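Local coordinates for angiopoietin-related protein 6 (Homo sapiens, PDB 6Y43) that probably acts as a secreted angiopoietin-like growth factor, with a calcium-binding fibrinogen-like globe domain that is likely to recognise partner molecules, at residues Q52-Q55 and N60-T63; E78-L83 and K146-V151; L164-G169 and G197-E202. All coordinates share one frame; numbering follows the deposited sequence.

Interaction 1 of 3, residues Q52-Q55 and N60-T63; sequences QRRQ and NFFT. With EDO (1,2-ethanediol), chain C; EDO (1,2-ethanediol), chain D.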
loop_
_atom_site.group_PDB
_atom_site.type_symbol
_atom_site.label_atom_id
_atom_site.label_comp_id
_atom_site.label_asym_id
_atom_site.label_seq_id
_atom_site.Cartn_x
_atom_site.Cartn_y
_atom_site.Cartn_z
ATOM N N GLN A 52 0.766 -2.975 -2.133
ATOM C CA GLN A 52 0.950 -1.875 -3.061
ATOM C C GLN A 52 2.437 -1.753 -3.299
ATOM O O GLN A 52 3.215 -1.897 -2.351
ATOM C CB GLN A 52 0.416 -0.561 -2.484
ATOM C CG GLN A 52 0.426 0.559 -3.481
ATOM C CD GLN A 52 1.594 1.510 -3.325
ATOM O OE1 GLN A 52 2.550 1.235 -2.596
ATOM N NE2 GLN A 52 1.519 2.648 -4.022
ATOM N N ARG A 53 2.835 -1.519 -4.550
ATOM C CA ARG A 53 4.248 -1.279 -4.824
ATOM C C ARG A 53 4.402 -0.415 -6.058
ATOM O O ARG A 53 3.745 -0.657 -7.083
ATOM C CB ARG A 53 5.028 -2.581 -5.027
ATOM C CG ARG A 53 6.506 -2.345 -5.226
ATOM C CD ARG A 53 7.295 -3.652 -5.025
ATOM N NE ARG A 53 6.734 -4.706 -5.847
ATOM C CZ ARG A 53 6.869 -6.008 -5.622
ATOM N NH1 ARG A 53 7.559 -6.450 -4.590
ATOM N NH2 ARG A 53 6.292 -6.859 -6.440
ATOM N N ARG A 54 5.282 0.576 -5.951
ATOM C CA ARG A 54 5.717 1.422 -7.053
ATOM C C ARG A 54 7.226 1.315 -7.220
ATOM O O ARG A 54 7.958 1.335 -6.230
ATOM C CB ARG A 54 5.424 2.893 -6.794
ATOM C CG ARG A 54 4.037 3.236 -6.273
ATOM C CD ARG A 54 2.981 2.747 -7.229
ATOM N NE ARG A 54 2.983 3.420 -8.526
ATOM C CZ ARG A 54 2.414 4.592 -8.776
ATOM N NH1 ARG A 54 1.824 5.270 -7.804
ATOM N NH2 ARG A 54 2.426 5.105 -10.005
ATOM N N GLN A 55 7.699 1.281 -8.465
ATOM C CA GLN A 55 9.140 1.143 -8.647
ATOM C C GLN A 55 9.626 1.483 -10.049
ATOM O O GLN A 55 10.834 1.664 -10.248
ATOM C CB GLN A 55 9.589 -0.277 -8.300
ATOM C CG GLN A 55 9.009 -1.350 -9.235
ATOM C CD GLN A 55 9.331 -2.768 -8.782
ATOM O OE1 GLN A 55 9.446 -3.035 -7.586
ATOM N NE2 GLN A 55 9.508 -3.668 -9.734
ATOM N N ASN A 60 -0.445 1.829 -14.824
ATOM C CA ASN A 60 -1.243 3.043 -14.682
ATOM C C ASN A 60 -2.043 2.953 -13.392
ATOM O O ASN A 60 -2.921 2.099 -13.267
ATOM C CB ASN A 60 -2.168 3.190 -15.885
ATOM C CG ASN A 60 -3.039 4.421 -15.807
ATOM O OD1 ASN A 60 -4.189 4.405 -16.268
ATOM N ND2 ASN A 60 -2.526 5.470 -15.213
ATOM N N PHE A 61 -1.747 3.842 -12.440
ATOM C CA PHE A 61 -2.501 3.937 -11.198
ATOM C C PHE A 61 -3.619 4.970 -11.275
ATOM O O PHE A 61 -4.405 5.090 -10.325
ATOM C CB PHE A 61 -1.562 4.268 -10.032
ATOM C CG PHE A 61 -0.886 3.052 -9.433
ATOM C CD1 PHE A 61 0.066 2.343 -10.143
ATOM C CD2 PHE A 61 -1.235 2.619 -8.159
ATOM C CE1 PHE A 61 0.670 1.209 -9.589
ATOM C CE2 PHE A 61 -0.625 1.492 -7.587
ATOM C CZ PHE A 61 0.304 0.794 -8.299
ATOM N N PHE A 62 -3.719 5.710 -12.376
ATOM C CA PHE A 62 -4.884 6.578 -12.600
ATOM C C PHE A 62 -5.975 5.740 -13.264
ATOM O O PHE A 62 -6.172 5.772 -14.473
ATOM C CB PHE A 62 -4.507 7.781 -13.455
ATOM C CG PHE A 62 -5.618 8.808 -13.579
ATOM C CD1 PHE A 62 -5.940 9.592 -12.507
ATOM C CD2 PHE A 62 -6.344 8.955 -14.763
ATOM C CE1 PHE A 62 -6.955 10.555 -12.586
ATOM C CE2 PHE A 62 -7.380 9.895 -14.853
ATOM C CZ PHE A 62 -7.678 10.695 -13.760
ATOM N N THR A 63 -6.691 4.951 -12.460
ATOM C CA THR A 63 -7.599 3.953 -13.029
ATOM C C THR A 63 -8.900 3.890 -12.233
ATOM O O THR A 63 -9.090 4.624 -11.275
ATOM C CB THR A 63 -6.928 2.576 -13.108
ATOM O OG1 THR A 63 -7.779 1.656 -13.807
ATOM C CG2 THR A 63 -6.619 2.023 -11.739
HETATM C C1 EDO C . 10.077 -7.091 -7.440
HETATM O O1 EDO C . 10.038 -6.509 -8.753
HETATM C C2 EDO C . 10.988 -6.273 -6.538
HETATM O O2 EDO C . 10.324 -5.031 -6.289
HETATM C C1 EDO D . -7.886 7.646 -10.012
HETATM O O1 EDO D . -8.590 8.405 -9.024
HETATM C C2 EDO D . -8.671 7.684 -11.327
HETATM O O2 EDO D . -9.955 7.075 -11.106
#
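R54 and F61 have the closest backbones here, with CA atoms 9.5 Å apart, too far for any main-chain hydrogen bond between the segments. Q52-R54 is the end of strand 48-54, while N60-T63, separated from it by five residues, is an irregular loop that makes an inverse gamma turn centred on F62. The side chains span the gap. R54 lays its guanidinium flat over one face of F61, centres 3.8 Å apart and planes at 15°, and the two side chains run antiparallel alongside one another. R54 NE sits 3.4 Å from F61 CE1, and R54 CD makes a CH-pi contact on the same ring, 3.5 Å from F61 CZ. Two successive bends in the arginine chain (chi2 -58°, chi3 -66°) fold it back over the phenyl group. Strand 48-54 runs inside the antiparallel sheet of the fibrinogen-like domain, pairing with strands 33-40, 79-80 and 212-219. R54 NH1 is hydrogen-bonded to the carbonyls of G182 and L180, so the stacked group is fixed from its polar end too. A leucine in place of F61 would probably leave the R54 guanidinium without its flat cation-pi partner and F72 without its edge-to-face mate. R53 O comes obliquely to F61 CZ at 3.9 Å, and Q52 NE2, bonded to N181, stands 4.3 Å from F61 CE2.

Interaction 2 of 3, residues E78-L83 and K146-V151; sequences EYWLGL and KPFSTV. With EDO (1,2-ethanediol), chain D.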
loop_
_atom_site.group_PDB
_atom_site.type_symbol
_atom_site.label_atom_id
_atom_site.label_comp_id
_atom_site.label_asym_id
_atom_site.label_seq_id
_atom_site.Cartn_x
_atom_site.Cartn_y
_atom_site.Cartn_z
ATOM N N GLU A 78 4.969 -3.731 -10.225
ATOM C CA GLU A 78 4.087 -2.736 -9.626
ATOM C C GLU A 78 2.684 -3.305 -9.539
ATOM O O GLU A 78 2.199 -3.949 -10.481
ATOM C CB GLU A 78 4.081 -1.461 -10.454
ATOM C CG GLU A 78 5.376 -0.701 -10.423
ATOM C CD GLU A 78 5.192 0.712 -10.971
ATOM O OE1 GLU A 78 4.293 0.902 -11.821
ATOM O OE2 GLU A 78 5.930 1.618 -10.546
ATOM N N TYR A 79 2.030 -3.085 -8.403
ATOM C CA TYR A 79 0.655 -3.537 -8.313
ATOM C C TYR A 79 -0.063 -2.914 -7.131
ATOM O O TYR A 79 0.541 -2.285 -6.261
ATOM C CB TYR A 79 0.549 -5.062 -8.240
ATOM C CG TYR A 79 0.942 -5.773 -6.952
ATOM C CD1 TYR A 79 2.265 -6.096 -6.695
ATOM C CD2 TYR A 79 -0.018 -6.200 -6.038
ATOM C CE1 TYR A 79 2.620 -6.808 -5.562
ATOM C CE2 TYR A 79 0.334 -6.884 -4.904
ATOM C CZ TYR A 79 1.661 -7.203 -4.687
ATOM O OH TYR A 79 2.012 -7.913 -3.584
ATOM N N TRP A 80 -1.383 -3.111 -7.149
ATOM C CA TRP A 80 -2.321 -2.746 -6.094
ATOM C C TRP A 80 -3.172 -3.982 -5.839
ATOM O O TRP A 80 -3.894 -4.424 -6.735
ATOM C CB TRP A 80 -3.204 -1.574 -6.539
ATOM C CG TRP A 80 -4.320 -1.224 -5.612
ATOM C CD1 TRP A 80 -5.655 -1.467 -5.795
ATOM C CD2 TRP A 80 -4.210 -0.494 -4.375
ATOM N NE1 TRP A 80 -6.379 -0.970 -4.721
ATOM C CE2 TRP A 80 -5.506 -0.376 -3.841
ATOM C CE3 TRP A 80 -3.129 0.026 -3.652
ATOM C CZ2 TRP A 80 -5.764 0.284 -2.628
ATOM C CZ3 TRP A 80 -3.383 0.653 -2.440
ATOM C CH2 TRP A 80 -4.698 0.780 -1.946
ATOM N N LEU A 81 -3.093 -4.540 -4.629
ATOM C CA LEU A 81 -3.746 -5.827 -4.386
ATOM C C LEU A 81 -5.258 -5.722 -4.522
ATOM O O LEU A 81 -5.908 -6.687 -4.953
ATOM C CB LEU A 81 -3.380 -6.368 -3.003
ATOM C CG LEU A 81 -3.901 -7.761 -2.661
ATOM C CD1 LEU A 81 -3.357 -8.777 -3.695
ATOM C CD2 LEU A 81 -3.513 -8.148 -1.245
ATOM N N GLY A 82 -5.830 -4.579 -4.142
ATOM C CA GLY A 82 -7.260 -4.335 -4.241
ATOM C C GLY A 82 -7.902 -4.054 -2.900
ATOM O O GLY A 82 -7.604 -4.711 -1.898
ATOM N N LEU A 83 -8.820 -3.083 -2.889
ATOM C CA LEU A 83 -9.513 -2.753 -1.657
ATOM C C LEU A 83 -10.285 -3.946 -1.107
ATOM O O LEU A 83 -10.316 -4.161 0.113
ATOM C CB LEU A 83 -10.452 -1.586 -1.904
ATOM C CG LEU A 83 -9.746 -0.269 -2.242
ATOM C CD1 LEU A 83 -10.724 0.655 -2.968
ATOM C CD2 LEU A 83 -9.151 0.412 -1.028
ATOM N N LYS A 146 -10.649 8.462 6.673
ATOM C CA LYS A 146 -11.099 9.053 5.438
ATOM C C LYS A 146 -11.560 7.958 4.474
ATOM O O LYS A 146 -10.985 6.861 4.452
ATOM C CB LYS A 146 -9.989 9.875 4.781
ATOM C CG LYS A 146 -9.610 11.167 5.537
ATOM C CD LYS A 146 -10.765 12.164 5.598
ATOM C CE LYS A 146 -10.461 13.250 6.601
ATOM N NZ LYS A 146 -11.639 14.171 6.755
ATOM N N PRO A 147 -12.602 8.226 3.702
ATOM C CA PRO A 147 -13.062 7.263 2.702
ATOM C C PRO A 147 -12.104 7.224 1.528
ATOM O O PRO A 147 -11.318 8.145 1.312
ATOM C CB PRO A 147 -14.427 7.807 2.292
ATOM C CG PRO A 147 -14.317 9.274 2.510
ATOM C CD PRO A 147 -13.392 9.475 3.673
ATOM N N PHE A 148 -12.173 6.127 0.771
ATOM C CA PHE A 148 -11.358 5.991 -0.427
ATOM C C PHE A 148 -12.022 6.702 -1.600
ATOM O O PHE A 148 -13.185 6.435 -1.928
ATOM C CB PHE A 148 -11.139 4.505 -0.755
ATOM C CG PHE A 148 -9.933 4.246 -1.624
ATOM C CD1 PHE A 148 -8.678 4.123 -1.059
ATOM C CD2 PHE A 148 -10.064 4.072 -2.981
ATOM C CE1 PHE A 148 -7.563 3.864 -1.845
ATOM C CE2 PHE A 148 -8.951 3.804 -3.768
ATOM C CZ PHE A 148 -7.708 3.709 -3.194
ATOM N N SER A 149 -11.274 7.610 -2.234
ATOM C CA SER A 149 -11.735 8.373 -3.383
ATOM C C SER A 149 -10.988 7.978 -4.654
ATOM O O SER A 149 -9.778 7.710 -4.633
ATOM C CB SER A 149 -11.532 9.892 -3.180
ATOM O OG SER A 149 -12.421 10.464 -2.246
ATOM N N THR A 150 -11.714 8.011 -5.779
ATOM C CA THR A 150 -11.118 8.022 -7.115
ATOM C C THR A 150 -11.703 9.205 -7.890
ATOM O O THR A 150 -12.589 9.903 -7.407
ATOM C CB THR A 150 -11.362 6.704 -7.858
ATOM O OG1 THR A 150 -12.769 6.461 -7.971
ATOM C CG2 THR A 150 -10.696 5.535 -7.145
ATOM N N VAL A 151 -11.239 9.434 -9.124
ATOM C CA VAL A 151 -11.628 10.682 -9.793
ATOM C C VAL A 151 -13.152 10.813 -9.985
ATOM O O VAL A 151 -13.706 11.921 -9.871
ATOM C CB VAL A 151 -10.851 10.822 -11.120
ATOM C CG1 VAL A 151 -11.306 9.793 -12.126
ATOM C CG2 VAL A 151 -11.028 12.234 -11.676
HETATM C C1 EDO D . -7.886 7.646 -10.012
HETATM O O1 EDO D . -8.590 8.405 -9.024
HETATM C C2 EDO D . -8.671 7.684 -11.327
HETATM O O2 EDO D . -9.955 7.075 -11.106
#
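F148 reaches in from the 146-151 loop with one face of its ring against the isopropyl end of L83. Both methyls share that face: L83 CD1 lies 3.5 Å from F148 CD2, while L83 CD2 stands 3.8 Å from the ring centroid, only 14° off the normal, in a CH-pi contact. W80 approaches F148 from the opposite direction. Its six-membered ring is tilted 25° from the phenyl plane but slid well aside, centroids 5.8 Å apart, so the two rings scarcely overlap and meet through W80 CZ2 and F148 CZ at 4.0 Å. L83 also fits in plane at the edge of the indole, its CD2 completing a three-way apolar junction. With CG anti to the backbone N (chi1 -158°), F148 carries its ring across to this junction, and W65 touches it as well. The indole itself is fixed by W80 NE1 bonding to Y68 O and by an edge-to-face contact with the Y68 ring. The calcium ion lies about 13 Å from the F148 side chain, and the loop runs on toward its ligands D154 and D156; such a join of central sheet to calcium-bearing loop region belongs to the fibrinogen-like globe fold.

Interaction 3 of 3, residues L164-G169 and G197-E202; sequences LYQRGG and GVYWAE. With EDO (1,2-ethanediol), chain D.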
loop_
_atom_site.group_PDB
_atom_site.type_symbol
_atom_site.label_atom_id
_atom_site.label_comp_id
_atom_site.label_asym_id
_atom_site.label_seq_id
_atom_site.Cartn_x
_atom_site.Cartn_y
_atom_site.Cartn_z
ATOM N N LEU A 164 -8.359 14.061 -9.064
ATOM C CA LEU A 164 -8.171 14.681 -10.372
ATOM C C LEU A 164 -6.807 15.342 -10.470
ATOM O O LEU A 164 -6.164 15.313 -11.528
ATOM C CB LEU A 164 -9.269 15.721 -10.610
ATOM C CG LEU A 164 -9.270 16.512 -11.920
ATOM C CD1 LEU A 164 -9.527 15.598 -13.091
ATOM C CD2 LEU A 164 -10.326 17.611 -11.851
ATOM N N TYR A 165 -6.361 15.960 -9.382
ATOM C CA TYR A 165 -5.094 16.673 -9.411
ATOM C C TYR A 165 -3.925 15.806 -8.974
ATOM O O TYR A 165 -2.824 15.966 -9.508
ATOM C CB TYR A 165 -5.152 17.909 -8.512
ATOM C CG TYR A 165 -6.295 18.853 -8.839
ATOM C CD1 TYR A 165 -6.329 19.545 -10.036
ATOM C CD2 TYR A 165 -7.331 19.028 -7.949
ATOM C CE1 TYR A 165 -7.382 20.407 -10.333
ATOM C CE2 TYR A 165 -8.389 19.886 -8.234
ATOM C CZ TYR A 165 -8.406 20.564 -9.428
ATOM O OH TYR A 165 -9.461 21.409 -9.702
ATOM N N GLN A 166 -4.114 14.916 -7.994
ATOM C CA GLN A 166 -2.992 14.127 -7.487
ATOM C C GLN A 166 -2.930 12.730 -8.080
ATOM O O GLN A 166 -1.916 12.051 -7.901
ATOM C CB GLN A 166 -3.055 14.057 -5.970
ATOM C CG GLN A 166 -2.922 15.432 -5.351
ATOM C CD GLN A 166 -2.519 15.358 -3.918
ATOM O OE1 GLN A 166 -1.404 15.705 -3.551
ATOM N NE2 GLN A 166 -3.440 14.902 -3.084
ATOM N N ARG A 167 -3.967 12.311 -8.817
ATOM C CA ARG A 167 -3.965 11.240 -9.816
ATOM C C ARG A 167 -3.972 9.832 -9.241
ATOM O O ARG A 167 -3.812 8.887 -9.997
ATOM C CB ARG A 167 -2.776 11.367 -10.779
ATOM C CG ARG A 167 -2.506 12.763 -11.309
ATOM C CD ARG A 167 -3.682 13.345 -12.066
ATOM N NE ARG A 167 -3.951 12.597 -13.280
ATOM C CZ ARG A 167 -4.867 12.921 -14.186
ATOM N NH1 ARG A 167 -5.633 13.996 -14.019
ATOM N NH2 ARG A 167 -5.025 12.155 -15.263
ATOM N N GLY A 168 -4.193 9.650 -7.939
ATOM C CA GLY A 168 -4.293 8.329 -7.364
ATOM C C GLY A 168 -5.721 8.005 -6.969
ATOM O O GLY A 168 -6.634 8.822 -7.017
ATOM N N GLY A 169 -5.917 6.715 -6.619
ATOM C CA GLY A 169 -6.990 6.341 -5.717
ATOM C C GLY A 169 -6.413 6.367 -4.313
ATOM O O GLY A 169 -5.331 5.828 -4.070
ATOM N N GLY A 197 3.070 13.574 -7.428
ATOM C CA GLY A 197 4.015 12.480 -7.432
ATOM C C GLY A 197 3.782 11.483 -6.311
ATOM O O GLY A 197 2.929 11.646 -5.447
ATOM N N VAL A 198 4.609 10.449 -6.315
ATOM C CA VAL A 198 4.585 9.421 -5.285
ATOM C C VAL A 198 5.316 9.972 -4.070
ATOM O O VAL A 198 6.540 9.828 -3.952
ATOM C CB VAL A 198 5.243 8.122 -5.779
ATOM C CG1 VAL A 198 5.288 7.119 -4.668
ATOM C CG2 VAL A 198 4.538 7.561 -7.018
ATOM N N TYR A 199 4.581 10.637 -3.171
ATOM C CA TYR A 199 5.228 11.421 -2.129
ATOM C C TYR A 199 4.786 11.064 -0.720
ATOM O O TYR A 199 3.759 10.439 -0.470
ATOM C CB TYR A 199 5.037 12.927 -2.377
ATOM C CG TYR A 199 3.679 13.583 -2.085
ATOM C CD1 TYR A 199 3.255 13.826 -0.775
ATOM C CD2 TYR A 199 2.886 14.046 -3.117
ATOM C CE1 TYR A 199 2.030 14.493 -0.511
ATOM C CE2 TYR A 199 1.671 14.708 -2.868
ATOM C CZ TYR A 199 1.253 14.924 -1.567
ATOM O OH TYR A 199 0.073 15.608 -1.315
ATOM N N TRP A 200 5.656 11.462 0.202
ATOM C CA TRP A 200 5.504 11.255 1.636
ATOM C C TRP A 200 5.991 12.558 2.261
ATOM O O TRP A 200 7.166 12.918 2.131
ATOM C CB TRP A 200 6.326 10.053 2.093
ATOM C CG TRP A 200 6.026 9.527 3.449
ATOM C CD1 TRP A 200 6.678 9.832 4.603
ATOM C CD2 TRP A 200 5.009 8.569 3.803
ATOM N NE1 TRP A 200 6.140 9.135 5.652
ATOM C CE2 TRP A 200 5.118 8.351 5.198
ATOM C CE3 TRP A 200 4.022 7.885 3.088
ATOM C CZ2 TRP A 200 4.277 7.480 5.885
ATOM C CZ3 TRP A 200 3.183 7.019 3.772
ATOM C CH2 TRP A 200 3.315 6.826 5.163
ATOM N N ALA A 201 5.074 13.317 2.857
ATOM C CA ALA A 201 5.406 14.684 3.252
ATOM C C ALA A 201 6.663 14.747 4.110
ATOM O O ALA A 201 7.483 15.656 3.957
ATOM C CB ALA A 201 4.246 15.311 4.016
ATOM N N GLU A 202 6.801 13.836 5.063
ATOM C CA GLU A 202 7.897 13.914 6.012
ATOM C C GLU A 202 9.150 13.179 5.536
ATOM O O GLU A 202 10.126 13.075 6.300
ATOM C CB GLU A 202 7.434 13.374 7.372
ATOM C CG GLU A 202 7.902 14.254 8.525
ATOM C CD GLU A 202 7.526 13.712 9.888
ATOM O OE1 GLU A 202 6.290 13.502 10.108
ATOM O OE2 GLU A 202 8.483 13.518 10.712
HETATM C C1 EDO D . -7.886 7.646 -10.012
HETATM O O1 EDO D . -8.590 8.405 -9.024
HETATM C C2 EDO D . -8.671 7.684 -11.327
HETATM O O2 EDO D . -9.955 7.075 -11.106
#
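Q166 is the residue of the first segment that meets Y199, and the chain leads up to it through the last turn of helix 162-166. L164 offers its carbonyl O to R167 NH1 at 2.9 Å, a bond with an N-H...O angle of 152°. At Q166 the side chain leaves the helix toward the other segment and runs out extended, crossing the tyrosine at about a right angle. The modelled Q166 OE1 lies 2.7 Å from Y199 OH, at the edge of the phenol ring and in its plane, with the amide turned 49° against the ring. The contact lies in the calcium-bearing part of the fibrinogen-like globe, where Q166 also touches C175 of the C162-C175 disulfide. The backbones also approach at this point, the CA atoms of Q166 and G197 standing 7.2 Å apart, and N179 ND2 hydrogen-bonds the carbonyls of both residues. Just past the helix, R167 leaves helical geometry with a positive phi of 77°; its side chain bends twice and curls back to that L164 carbonyl. G168 O accepts a bond from O1 of a 1,2-ethanediol at 2.8 Å, and G169 O takes one from N181 ND2. With the Y199 phenol proton probably given to A176 O, the hydroxyl would keep its lone pairs for a donor, and a reversed Q166 amide could be one.

How the interactions relate
From the N terminus the three contacts follow one another in series, without nesting or crossing. Interaction 1 closes a short loop just beyond strand 48-54. Interaction 2 spans 62 residues, including helix 83-90 and three strands, and brings the loop before the calcium ligands back to the sheet. Interaction 3 then joins the end of helix 162-166 to the loop leading to strand 212-219. In space they adjoin: Q55 N probably bonds E78 OE2 between interactions 1 and 2, F148 packs on G169 between 2 and 3, and F62 meets R167 between 1 and 3. One 1,2-ethanediol touches all three, bonding T63, V151 (weakly) and G168.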